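Local coordinates for HD domain protein (Enterococcus faecalis, PDB 4LRL), which probably hydrolyses deoxyribonucleoside triphosphates, as an allosterically regulated HD-domain enzyme that holds a metal ion and binds dGTP and dTTP, at residues 280-285 with 327-332; 287-292 with 335-340; 373-378 with 465-470. One frame throughout, in Å; residues are numbered along the deposited sequence. Where two conformers were deposited one is given.

Contact 1: 280-285 with 327-332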
loop_
_atom_site.group_PDB
_atom_site.type_symbol
_atom_site.label_atom_id
_atom_site.label_comp_id
_atom_site.label_asym_id
_atom_site.label_seq_id
_atom_site.Cartn_x
_atom_site.Cartn_y
_atom_site.Cartn_z
ATOM N N ASP C 280 -23.398 26.848 6.782
ATOM C CA ASP C 280 -24.116 27.741 5.875
ATOM C C ASP C 280 -25.057 28.632 6.672
ATOM O O ASP C 280 -25.042 29.856 6.534
ATOM C CB ASP C 280 -24.874 26.931 4.807
ATOM C CG ASP C 280 -25.663 27.810 3.834
ATOM O OD1 ASP C 280 -25.229 27.958 2.679
ATOM O OD2 ASP C 280 -26.723 28.354 4.206
ATOM N N HIS C 281 -25.854 28.006 7.527
ATOM C CA HIS C 281 -26.881 28.710 8.275
ATOM C C HIS C 281 -26.289 29.589 9.368
ATOM O O HIS C 281 -26.821 30.663 9.674
ATOM C CB HIS C 281 -27.864 27.704 8.850
ATOM C CG HIS C 281 -28.710 27.034 7.814
ATOM N ND1 HIS C 281 -29.551 25.983 8.108
ATOM C CD2 HIS C 281 -28.850 27.272 6.485
ATOM C CE1 HIS C 281 -30.188 25.616 7.009
ATOM N NE2 HIS C 281 -29.779 26.379 6.009
ATOM N N LEU C 282 -25.182 29.124 9.945
ATOM C CA LEU C 282 -24.403 29.889 10.911
ATOM C C LEU C 282 -23.909 31.208 10.328
ATOM O O LEU C 282 -24.057 32.256 10.943
ATOM C CB LEU C 282 -23.215 29.053 11.393
ATOM C CG LEU C 282 -22.120 29.698 12.244
ATOM C CD1 LEU C 282 -22.697 30.223 13.536
ATOM C CD2 LEU C 282 -20.990 28.677 12.498
ATOM N N LEU C 283 -23.330 31.155 9.137
ATOM C CA LEU C 283 -22.849 32.364 8.489
ATOM C C LEU C 283 -24.025 33.239 8.082
ATOM O O LEU C 283 -23.950 34.470 8.153
ATOM C CB LEU C 283 -21.977 32.027 7.272
ATOM C CG LEU C 283 -20.651 31.303 7.547
ATOM C CD1 LEU C 283 -20.056 30.821 6.250
ATOM C CD2 LEU C 283 -19.649 32.189 8.290
ATOM N N HIS C 284 -25.111 32.598 7.661
ATOM C CA HIS C 284 -26.290 33.335 7.251
ATOM C C HIS C 284 -26.886 34.117 8.425
ATOM O O HIS C 284 -27.254 35.284 8.274
ATOM C CB HIS C 284 -27.333 32.408 6.632
ATOM C CG HIS C 284 -28.476 33.139 6.001
ATOM N ND1 HIS C 284 -29.791 32.757 6.170
ATOM C CD2 HIS C 284 -28.502 34.256 5.232
ATOM C CE1 HIS C 284 -30.577 33.592 5.512
ATOM N NE2 HIS C 284 -29.819 34.511 4.936
ATOM N N ARG C 285 -26.953 33.467 9.588
ATOM C CA ARG C 285 -27.483 34.076 10.804
ATOM C C ARG C 285 -26.650 35.265 11.233
ATOM O O ARG C 285 -27.193 36.287 11.627
ATOM C CB ARG C 285 -27.555 33.051 11.947
ATOM C CG ARG C 285 -28.278 33.539 13.209
ATOM C CD ARG C 285 -29.729 33.971 12.935
ATOM N NE ARG C 285 -30.417 34.353 14.168
ATOM C CZ ARG C 285 -31.637 34.894 14.220
ATOM N NH1 ARG C 285 -32.323 35.126 13.104
ATOM N NH2 ARG C 285 -32.174 35.211 15.392
ATOM N N THR C 327 -12.258 31.108 14.857
ATOM C CA THR C 327 -12.022 32.058 15.940
ATOM C C THR C 327 -13.285 32.877 16.254
ATOM O O THR C 327 -13.677 33.017 17.416
ATOM C CB THR C 327 -10.825 32.973 15.629
ATOM O OG1 THR C 327 -9.647 32.170 15.461
ATOM C CG2 THR C 327 -10.594 33.987 16.765
ATOM N N TYR C 328 -13.934 33.384 15.214
ATOM C CA TYR C 328 -15.162 34.136 15.401
ATOM C C TYR C 328 -16.292 33.248 15.925
ATOM O O TYR C 328 -17.046 33.677 16.808
ATOM C CB TYR C 328 -15.570 34.887 14.124
ATOM C CG TYR C 328 -14.599 35.970 13.677
ATOM C CD1 TYR C 328 -14.574 36.398 12.346
ATOM C CD2 TYR C 328 -13.705 36.562 14.572
ATOM C CE1 TYR C 328 -13.689 37.394 11.921
ATOM C CE2 TYR C 328 -12.810 37.556 14.154
ATOM C CZ TYR C 328 -12.813 37.963 12.827
ATOM O OH TYR C 328 -11.945 38.945 12.403
ATOM N N PHE C 329 -16.383 32.010 15.426
ATOM C CA PHE C 329 -17.405 31.061 15.913
ATOM C C PHE C 329 -17.300 30.790 17.428
ATOM O O PHE C 329 -18.316 30.684 18.114
ATOM C CB PHE C 329 -17.356 29.726 15.160
ATOM C CG PHE C 329 -17.529 29.845 13.668
ATOM C CD1 PHE C 329 -17.086 28.826 12.836
ATOM C CD2 PHE C 329 -18.114 30.975 13.092
ATOM C CE1 PHE C 329 -17.234 28.921 11.458
ATOM C CE2 PHE C 329 -18.258 31.077 11.726
ATOM C CZ PHE C 329 -17.819 30.043 10.902
ATOM N N THR C 330 -16.075 30.686 17.934
ATOM C CA THR C 330 -15.839 30.545 19.368
ATOM C C THR C 330 -16.399 31.726 20.177
ATOM O O THR C 330 -17.076 31.511 21.179
ATOM C CB THR C 330 -14.346 30.295 19.672
ATOM O OG1 THR C 330 -13.942 29.081 19.027
ATOM C CG2 THR C 330 -14.085 30.183 21.178
ATOM N N GLN C 331 -16.145 32.960 19.732
ATOM C CA GLN C 331 -16.740 34.130 20.392
ATOM C C GLN C 331 -18.257 34.065 20.288
ATOM O O GLN C 331 -18.955 34.335 21.259
ATOM C CB GLN C 331 -16.286 35.451 19.771
ATOM C CG GLN C 331 -14.785 35.702 19.649
ATOM C CD GLN C 331 -14.493 36.691 18.520
ATOM O OE1 GLN C 331 -15.421 37.196 17.870
ATOM N NE2 GLN C 331 -13.213 36.963 18.271
ATOM N N TRP C 332 -18.760 33.691 19.110
ATOM C CA TRP C 332 -20.212 33.681 18.845
ATOM C C TRP C 332 -21.003 32.733 19.738
ATOM O O TRP C 332 -22.199 32.934 19.954
ATOM C CB TRP C 332 -20.530 33.388 17.372
ATOM C CG TRP C 332 -20.031 34.431 16.409
ATOM C CD1 TRP C 332 -19.475 35.639 16.717
ATOM C CD2 TRP C 332 -20.078 34.369 14.978
ATOM N NE1 TRP C 332 -19.154 36.320 15.572
ATOM C CE2 TRP C 332 -19.517 35.568 14.489
ATOM C CE3 TRP C 332 -20.550 33.419 14.061
ATOM C CZ2 TRP C 332 -19.402 35.841 13.120
ATOM C CZ3 TRP C 332 -20.434 33.691 12.695
ATOM C CH2 TRP C 332 -19.863 34.890 12.242
#
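Leu282 and Leu283 meet Phe329 and Trp332 where helix 270-291 passes helix 322-332, both in the HD-associated region. The two short segments run at 70° to each other, and their axes come no nearer than 12.3 Å. That is a wide spacing, and large side chains bridge it. The main interaction is a CH-pi contact. Methyl CD2 of Leu282 sits over one face of the Phe329 ring, 3.6 Å from the ring centroid and 5° off the ring normal. It is therefore almost centred and nearly equidistant from all six ring carbons. CG of Leu282 lies anti to its backbone N (chi1 171°), which extends the branch toward the other helix.

The remaining contacts are apolar and reach ring edges. Leu282 CD1, the other methyl, lies 3.9 Å from Trp332 CE3, near the plane of the indole. The two methyls of this leucine thus serve two different rings, one by its face and one by its rim. Leu283 CD2 comes to the edge of the phenyl ring, 3.8 Å from Phe329 CZ. Phe329 is thereby met both on a face and at its rim.

Leu279 also packs on Phe329, and Leu340 of helix 338-348 touches both Leu282 and Trp332. The indole nitrogen, Trp332 NE1, is hydrogen-bonded to Leu299 O, which satisfies the one polar atom of that buried side chain. Elsewhere on helix 322-332, Tyr328 packs against Gln331 of the second subunit, so this helix also borders a subunit interface.

All four touching residues are buried and meet through carbon alone. The attraction between these two segments is probably dispersion and apolar burial, with the centred methyl-ring contact as its most specific element.

Contact 2: 287-292 with 335-340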
loop_
_atom_site.group_PDB
_atom_site.type_symbol
_atom_site.label_atom_id
_atom_site.label_comp_id
_atom_site.label_asym_id
_atom_site.label_seq_id
_atom_site.Cartn_x
_atom_site.Cartn_y
_atom_site.Cartn_z
ATOM N N LYS C 287 -24.843 37.199 9.288
ATOM C CA LYS C 287 -25.137 38.259 8.332
ATOM C C LYS C 287 -26.454 38.954 8.694
ATOM O O LYS C 287 -26.541 40.188 8.684
ATOM C CB LYS C 287 -25.181 37.687 6.906
ATOM C CG LYS C 287 -25.460 38.698 5.785
ATOM C CD LYS C 287 -25.106 38.108 4.406
ATOM C CE LYS C 287 -25.955 38.691 3.267
ATOM N NZ LYS C 287 -25.614 40.086 2.911
ATOM N N GLU C 288 -27.465 38.154 9.030
ATOM C CA GLU C 288 -28.793 38.690 9.351
ATOM C C GLU C 288 -28.772 39.523 10.610
ATOM O O GLU C 288 -29.419 40.567 10.674
ATOM C CB GLU C 288 -29.809 37.568 9.521
ATOM C CG GLU C 288 -30.279 36.980 8.213
ATOM C CD GLU C 288 -31.084 35.717 8.416
ATOM O OE1 GLU C 288 -30.732 34.927 9.326
ATOM O OE2 GLU C 288 -32.065 35.518 7.664
ATOM N N LEU C 289 -28.034 39.041 11.609
ATOM C CA LEU C 289 -27.924 39.725 12.892
ATOM C C LEU C 289 -27.206 41.064 12.737
ATOM O O LEU C 289 -27.595 42.056 13.345
ATOM C CB LEU C 289 -27.239 38.831 13.929
ATOM C CG LEU C 289 -28.068 37.694 14.542
ATOM C CD1 LEU C 289 -27.174 36.815 15.413
ATOM C CD2 LEU C 289 -29.257 38.207 15.340
ATOM N N PHE C 290 -26.184 41.082 11.886
ATOM C CA PHE C 290 -25.456 42.297 11.553
ATOM C C PHE C 290 -26.331 43.313 10.807
ATOM O O PHE C 290 -26.121 44.520 10.930
ATOM C CB PHE C 290 -24.219 41.946 10.719
ATOM C CG PHE C 290 -23.313 43.114 10.456
ATOM C CD1 PHE C 290 -22.413 43.547 11.430
ATOM C CD2 PHE C 290 -23.355 43.781 9.235
ATOM C CE1 PHE C 290 -21.570 44.630 11.187
ATOM C CE2 PHE C 290 -22.519 44.863 8.983
ATOM C CZ PHE C 290 -21.625 45.288 9.961
ATOM N N GLU C 291 -27.299 42.815 10.034
ATOM C CA GLU C 291 -28.183 43.668 9.231
ATOM C C GLU C 291 -29.389 44.179 10.018
ATOM O O GLU C 291 -30.021 45.151 9.615
ATOM C CB GLU C 291 -28.660 42.939 7.966
ATOM C CG GLU C 291 -27.627 42.846 6.857
ATOM C CD GLU C 291 -27.940 41.751 5.832
ATOM O OE1 GLU C 291 -28.830 40.901 6.077
ATOM O OE2 GLU C 291 -27.281 41.739 4.774
ATOM N N ASN C 292 -29.700 43.519 11.132
ATOM C CA ASN C 292 -30.793 43.931 12.007
ATOM C C ASN C 292 -30.435 45.207 12.768
ATOM O O ASN C 292 -29.470 45.208 13.535
ATOM C CB ASN C 292 -31.134 42.810 12.992
ATOM C CG ASN C 292 -32.466 43.023 13.710
ATOM O OD1 ASN C 292 -32.823 44.138 14.104
ATOM N ND2 ASN C 292 -33.200 41.934 13.899
ATOM N N VAL C 335 -22.604 34.981 22.217
ATOM C CA VAL C 335 -23.487 36.046 21.728
ATOM C C VAL C 335 -24.948 35.773 22.138
ATOM O O VAL C 335 -25.399 34.633 22.058
ATOM C CB VAL C 335 -23.339 36.197 20.180
ATOM C CG1 VAL C 335 -24.541 36.919 19.543
ATOM C CG2 VAL C 335 -22.039 36.923 19.846
ATOM N N PRO C 336 -25.688 36.810 22.584
ATOM C CA PRO C 336 -27.052 36.567 23.054
ATOM C C PRO C 336 -28.087 36.478 21.925
ATOM O O PRO C 336 -29.029 37.279 21.849
ATOM C CB PRO C 336 -27.325 37.755 23.988
ATOM C CG PRO C 336 -26.489 38.843 23.451
ATOM C CD PRO C 336 -25.282 38.210 22.799
ATOM N N ASP C 337 -27.875 35.510 21.046
ATOM C CA ASP C 337 -28.894 35.036 20.145
ATOM C C ASP C 337 -28.849 33.527 20.255
ATOM O O ASP C 337 -27.783 32.922 20.138
ATOM C CB ASP C 337 -28.618 35.476 18.711
ATOM C CG ASP C 337 -29.618 34.890 17.723
ATOM O OD1 ASP C 337 -30.821 35.238 17.811
ATOM O OD2 ASP C 337 -29.203 34.076 16.864
ATOM N N SER C 338 -30.005 32.924 20.491
ATOM C CA SER C 338 -30.114 31.487 20.705
ATOM C C SER C 338 -29.624 30.686 19.492
ATOM O O SER C 338 -28.800 29.778 19.620
ATOM C CB SER C 338 -31.565 31.135 21.073
ATOM O OG SER C 338 -31.808 29.740 20.982
ATOM N N ILE C 339 -30.122 31.051 18.317
ATOM C CA ILE C 339 -29.819 30.353 17.079
ATOM C C ILE C 339 -28.333 30.420 16.718
ATOM O O ILE C 339 -27.722 29.392 16.394
ATOM C CB ILE C 339 -30.718 30.875 15.924
ATOM C CG1 ILE C 339 -32.175 30.451 16.165
ATOM C CG2 ILE C 339 -30.217 30.398 14.553
ATOM C CD1 ILE C 339 -33.198 31.188 15.303
ATOM N N LEU C 340 -27.749 31.617 16.783
ATOM C CA LEU C 340 -26.339 31.789 16.424
ATOM C C LEU C 340 -25.425 31.032 17.391
ATOM O O LEU C 340 -24.557 30.263 16.958
ATOM C CB LEU C 340 -25.942 33.274 16.353
ATOM C CG LEU C 340 -24.535 33.514 15.793
ATOM C CD1 LEU C 340 -24.538 33.517 14.259
ATOM C CD2 LEU C 340 -23.913 34.791 16.331
#
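The N-cap of helix 338-348, Asp337, packs against Leu289 near the C-terminal end of helix 270-291. Leu289 lays both of its methyls against the aspartate. CD1 is 3.7 Å from Asp337 OD2 and 3.8 Å from Asp337 CB. CD2 lies beside the carboxylate carbon, at 4.1 Å from Asp337 CG. The same CD1 also touches Leu340, at 3.9 Å from its CB. It thus sits between the cap residue and the first turn of the helix.

The cap itself is a side-chain-to-backbone bond. Leu340 N donates to Asp337 OD2 over 2.9 Å, with an N-H...O angle of 156°. The amide reaches the anti side of that oxygen, 33° out of the carboxylate plane. The first torsion of Asp337, 175°, sets its carboxylate beside the carbonyl carbon and carries OD2 to the amide of the third residue onward. Before the cap, Pro336 forms the centre of an inverse gamma turn, in which Asp337 N makes a weak bond to Val335 O.

The second carboxylate oxygen, OD1, forms a salt bridge with Arg285 of helix 270-291. The carboxylate is thus held by a backbone amide and by a guanidinium group, which would probably stabilise its negative charge. Phe295 also packs on Leu289, in the loop that follows helix 270-291.

Contact 3: 373-378 with 465-470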
loop_
_atom_site.group_PDB
_atom_site.type_symbol
_atom_site.label_atom_id
_atom_site.label_comp_id
_atom_site.label_asym_id
_atom_site.label_seq_id
_atom_site.Cartn_x
_atom_site.Cartn_y
_atom_site.Cartn_z
ATOM N N GLU C 373 -43.012 22.091 10.097
ATOM C CA GLU C 373 -43.916 22.513 11.160
ATOM C C GLU C 373 -43.609 21.769 12.461
ATOM O O GLU C 373 -43.446 22.389 13.504
ATOM C CB GLU C 373 -45.382 22.311 10.781
ATOM C CG GLU C 373 -46.324 22.797 11.879
ATOM C CD GLU C 373 -47.790 22.477 11.643
ATOM O OE1 GLU C 373 -48.130 21.757 10.680
ATOM O OE2 GLU C 373 -48.618 22.967 12.441
ATOM N N LEU C 374 -43.509 20.445 12.388
ATOM C CA LEU C 374 -43.255 19.635 13.573
ATOM C C LEU C 374 -41.949 20.013 14.253
ATOM O O LEU C 374 -41.888 20.107 15.478
ATOM C CB LEU C 374 -43.240 18.143 13.223
ATOM C CG LEU C 374 -44.513 17.532 12.631
ATOM C CD1 LEU C 374 -44.257 16.067 12.297
ATOM C CD2 LEU C 374 -45.724 17.699 13.583
ATOM N N ILE C 375 -40.912 20.225 13.446
ATOM C CA ILE C 375 -39.577 20.570 13.927
ATOM C C ILE C 375 -39.638 21.914 14.651
ATOM O O ILE C 375 -39.028 22.080 15.709
ATOM C CB ILE C 375 -38.562 20.569 12.738
ATOM C CG1 ILE C 375 -38.205 19.124 12.355
ATOM C CG2 ILE C 375 -37.316 21.408 13.031
ATOM C CD1 ILE C 375 -37.708 18.953 10.913
ATOM N N GLU C 376 -40.402 22.844 14.081
ATOM C CA GLU C 376 -40.684 24.147 14.670
ATOM C C GLU C 376 -41.435 24.047 15.997
ATOM O O GLU C 376 -41.176 24.824 16.921
ATOM C CB GLU C 376 -41.527 24.975 13.693
ATOM C CG GLU C 376 -41.900 26.371 14.174
ATOM C CD GLU C 376 -42.470 27.216 13.052
ATOM O OE1 GLU C 376 -41.676 27.936 12.415
ATOM O OE2 GLU C 376 -43.694 27.144 12.784
ATOM N N LYS C 377 -42.384 23.111 16.058
ATOM C CA LYS C 377 -43.242 22.908 17.219
ATOM C C LYS C 377 -42.405 22.561 18.456
ATOM O O LYS C 377 -42.683 23.043 19.544
ATOM C CB LYS C 377 -44.257 21.803 16.915
ATOM C CG LYS C 377 -45.525 21.822 17.742
ATOM C CD LYS C 377 -46.677 21.126 17.003
ATOM C CE LYS C 377 -47.979 21.260 17.792
ATOM N NZ LYS C 377 -49.196 21.533 16.941
ATOM N N VAL C 378 -41.363 21.752 18.273
ATOM C CA VAL C 378 -40.475 21.384 19.391
ATOM C C VAL C 378 -39.392 22.434 19.688
ATOM O O VAL C 378 -38.606 22.258 20.615
ATOM C CB VAL C 378 -39.863 19.952 19.254
ATOM C CG1 VAL C 378 -40.962 18.920 19.023
ATOM C CG2 VAL C 378 -38.795 19.882 18.151
ATOM N N ARG C 465 -42.554 11.116 17.870
ATOM C CA ARG C 465 -43.052 9.879 17.279
ATOM C C ARG C 465 -43.713 10.139 15.922
ATOM O O ARG C 465 -43.493 9.385 14.974
ATOM C CB ARG C 465 -43.987 9.135 18.240
ATOM C CG ARG C 465 -43.257 8.495 19.426
ATOM C CD ARG C 465 -44.176 7.608 20.256
ATOM N NE ARG C 465 -45.310 8.343 20.811
ATOM C CZ ARG C 465 -45.318 8.914 22.012
ATOM N NH1 ARG C 465 -44.249 8.840 22.793
ATOM N NH2 ARG C 465 -46.398 9.562 22.433
ATOM N N GLU C 466 -44.488 11.213 15.821
ATOM C CA GLU C 466 -45.123 11.588 14.562
ATOM C C GLU C 466 -44.057 11.839 13.497
ATOM O O GLU C 466 -44.099 11.247 12.420
ATOM C CB GLU C 466 -46.030 12.811 14.751
ATOM C CG GLU C 466 -46.636 13.376 13.459
ATOM C CD GLU C 466 -47.708 12.493 12.834
ATOM O OE1 GLU C 466 -47.898 11.339 13.276
ATOM O OE2 GLU C 466 -48.364 12.958 11.884
ATOM N N PHE C 467 -43.086 12.686 13.826
ATOM C CA PHE C 467 -41.953 12.937 12.948
ATOM C C PHE C 467 -41.232 11.653 12.509
ATOM O O PHE C 467 -40.980 11.461 11.309
ATOM C CB PHE C 467 -40.957 13.902 13.601
ATOM C CG PHE C 467 -39.782 14.218 12.726
ATOM C CD1 PHE C 467 -39.784 15.358 11.926
ATOM C CD2 PHE C 467 -38.683 13.356 12.673
ATOM C CE1 PHE C 467 -38.699 15.643 11.096
ATOM C CE2 PHE C 467 -37.594 13.635 11.854
ATOM C CZ PHE C 467 -37.598 14.778 11.064
ATOM N N SER C 468 -40.918 10.786 13.476
ATOM C CA SER C 468 -40.179 9.539 13.229
ATOM C C SER C 468 -40.854 8.628 12.217
ATOM O O SER C 468 -40.176 7.951 11.447
ATOM C CB SER C 468 -39.970 8.759 14.534
ATOM O OG SER C 468 -39.252 9.525 15.484
ATOM N N SER C 469 -42.188 8.612 12.224
ATOM C CA SER C 469 -42.966 7.748 11.330
ATOM C C SER C 469 -42.807 8.118 9.845
ATOM O O SER C 469 -43.204 7.345 8.967
ATOM C CB SER C 469 -44.443 7.746 11.733
ATOM O OG SER C 469 -45.003 9.044 11.617
ATOM N N TYR C 470 -42.210 9.282 9.579
ATOM C CA TYR C 470 -41.927 9.735 8.214
ATOM C C TYR C 470 -40.509 9.399 7.720
ATOM O O TYR C 470 -40.195 9.621 6.543
ATOM C CB TYR C 470 -42.175 11.240 8.087
ATOM C CG TYR C 470 -43.644 11.600 8.043
ATOM C CD1 TYR C 470 -44.342 11.924 9.210
ATOM C CD2 TYR C 470 -44.343 11.590 6.836
ATOM C CE1 TYR C 470 -45.697 12.241 9.169
ATOM C CE2 TYR C 470 -45.693 11.907 6.782
ATOM C CZ TYR C 470 -46.364 12.233 7.951
ATOM O OH TYR C 470 -47.701 12.543 7.896
#
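Glu466 meets Leu374 across the contact, while its carboxylate is engaged elsewhere: Glu466 OE2 is hydrogen-bonded to Tyr370 OH on helix 361-377. The residue therefore holds that helix in two ways, by carbon through Leu374 and by a polar bond one turn earlier. Leu374 crosses the side chain of Glu466 at about a right angle. Its CD1 rests 3.8 Å from Glu466 CG, on the aliphatic part of the chain. The glutamate chain bends just beyond, at chi2 (71°). The same methyl of Leu374 lies 3.9 Å from Phe467 N and 4.2 Å from Phe467 CB, and it thus also packs on the backbone of helix 461-468.

The contact joins the C-terminal part of helix 361-377 to helix 461-468, close to the end of the chain. Segment 373-378 belongs to the HD-associated region.

Ile375 deals with the phenyl ring, which it approaches obliquely. Its CD1 comes within 3.5 Å of Phe467 CE1, and its CG1 lies 3.7 Å from the same carbon. With chi1 at -179° the phenyl group stands out from the helix, and its CE1 comes to Ile375. Phe444 of strand 441-444 meets this ring edge-to-face, and it also touches Ile375. Leu371, one turn before Ile375, packs on Phe467 as well.

Contacts 1 and 2 are neighbours, with centres 9 Å apart. Both use helix 270-291, against two helices that follow each other in the chain. The Arg285-Asp337 salt bridge joins them directly. Contact 3 stands apart, its centre about 27 Å from that of contact 1 and about 26 Å from that of contact 2. Its nearest atoms are about 10 Å from each. Measured between side chains, Phe467 of contact 3 is about 8 Å from Lys354, which binds dGTP, and it is about 13 Å from a bound dGTP. In contact 1, Phe329 lies about 12 Å from Arg350, another dGTP-binding residue, and Leu283 about 10 Å from His143, which can bind dATP.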